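Carbohydrate kinase, FGGY (Rhodospirillum rubrum, PDB 3IFR) probably phosphorylates D-xylulose as a sugar kinase of the FGGY family, whose two domains belong to the actin-like ATPase clan. Local coordinates at residues A[198-202]-A[203-207]. Sequence-based numbering, arbitrary orientation.
Sequences DLVAL and AHIPP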
# COMPACT_ATOMS: atom_id res chain seq x y z
N ASP A 198 2.60 22.46 15.89
CA ASP A 198 2.00 22.91 14.68
C ASP A 198 1.01 21.90 14.05
O ASP A 198 -0.17 22.18 13.94
CB ASP A 198 3.20 23.12 13.74
CG ASP A 198 2.87 23.97 12.59
OD1 ASP A 198 1.87 24.71 12.65
OD2 ASP A 198 3.59 23.91 11.61
N LEU A 199 1.50 20.75 13.62
CA LEU A 199 0.70 19.82 12.82
C LEU A 199 -0.29 19.06 13.67
O LEU A 199 -1.43 18.85 13.26
CB LEU A 199 1.59 18.85 12.05
CG LEU A 199 2.22 19.57 10.85
CD1 LEU A 199 3.44 18.86 10.32
CD2 LEU A 199 1.17 19.84 9.74
N VAL A 200 0.13 18.64 14.85
CA VAL A 200 -0.79 18.02 15.79
C VAL A 200 -1.91 19.00 16.20
O VAL A 200 -3.08 18.64 16.22
CB VAL A 200 -0.04 17.46 17.01
CG1 VAL A 200 -0.99 16.74 17.91
CG2 VAL A 200 1.05 16.51 16.55
N ALA A 201 -1.55 20.24 16.49
CA ALA A 201 -2.57 21.25 16.82
C ALA A 201 -3.73 21.29 15.83
O ALA A 201 -4.84 21.49 16.23
CB ALA A 201 -1.94 22.66 16.97
N LEU A 202 -3.47 21.11 14.54
CA LEU A 202 -4.56 21.08 13.56
C LEU A 202 -5.70 20.08 13.90
O LEU A 202 -6.84 20.25 13.47
CB LEU A 202 -4.02 20.71 12.18
CG LEU A 202 -3.61 21.67 11.04
CD1 LEU A 202 -3.91 20.96 9.76
CD2 LEU A 202 -4.31 23.03 11.08
N ALA A 203 -5.35 19.00 14.59
CA ALA A 203 -6.30 17.95 14.90
C ALA A 203 -6.92 18.24 16.27
O ALA A 203 -7.76 17.48 16.77
CB ALA A 203 -5.58 16.56 14.89
N HIS A 204 -6.48 19.34 16.89
CA HIS A 204 -7.08 19.82 18.14
C HIS A 204 -6.91 18.81 19.29
O HIS A 204 -7.73 18.77 20.21
CB HIS A 204 -8.58 20.11 17.98
CG HIS A 204 -8.91 21.11 16.91
ND1 HIS A 204 -10.15 21.16 16.30
CD2 HIS A 204 -8.18 22.10 16.35
CE1 HIS A 204 -10.17 22.13 15.41
NE2 HIS A 204 -8.98 22.71 15.41
N ILE A 205 -5.88 17.97 19.21
CA ILE A 205 -5.52 17.14 20.35
C ILE A 205 -4.26 17.72 20.94
O ILE A 205 -3.53 18.45 20.28
CB ILE A 205 -5.25 15.67 19.96
CG1 ILE A 205 -4.13 15.59 18.92
CG2 ILE A 205 -6.48 15.04 19.38
CD1 ILE A 205 -3.75 14.19 18.43
N PRO A 206 -4.01 17.41 22.21
CA PRO A 206 -2.75 17.82 22.84
C PRO A 206 -1.62 17.04 22.20
O PRO A 206 -1.81 15.88 21.85
CB PRO A 206 -2.93 17.38 24.29
CG PRO A 206 -3.96 16.27 24.21
CD PRO A 206 -4.91 16.71 23.14
N PRO A 207 -0.43 17.66 22.11
CA PRO A 207 0.75 17.06 21.50
C PRO A 207 1.23 15.86 22.29
O PRO A 207 1.90 15.01 21.72
CB PRO A 207 1.80 18.20 21.54
CG PRO A 207 1.01 19.46 21.80
CD PRO A 207 -0.15 19.00 22.66
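Val200 and Ile205 press together on the buried side of the turn that follows on from helix 197-201. Val200 CG1 lies 3.5 Å from Ile205 CG1, tighter than usual for two carbons, and 3.8 Å from Ile205 CD1; the two side chains cross at about a right angle. Val200 holds CG1 anti to its backbone N (chi1 -176°), which carries the methyl to the returning chain, where it also meets Pro207 CA at 4.0 Å. Apolar residues suit this buried place: Val200 also touches Phe187, Ile205 touches Leu143 and Phe154, and both touch Val210. A type I beta turn runs from Ala201 to His204, within the N-terminal FGGY region. Ala203 N donates a hydrogen bond to Val200 O at 2.8 Å, and His204 N one to Ala201 O at 2.8 Å. His204, the first residue to leave helical angles, has positive phi (63°). Small Ala203 fits against Thr140 and Leu143 of helix 139-149. Toward solvent the contact is looser: Pro206 and Pro207 are exposed, and Pro207 CB stays 4.8 Å from Val200 CG1. His204, though exposed, is tied down by ND1, hydrogen-bonded to Glu147 OE2, and sets one ring face over Leu202 O, which Arg144 NE hydrogen-bonds.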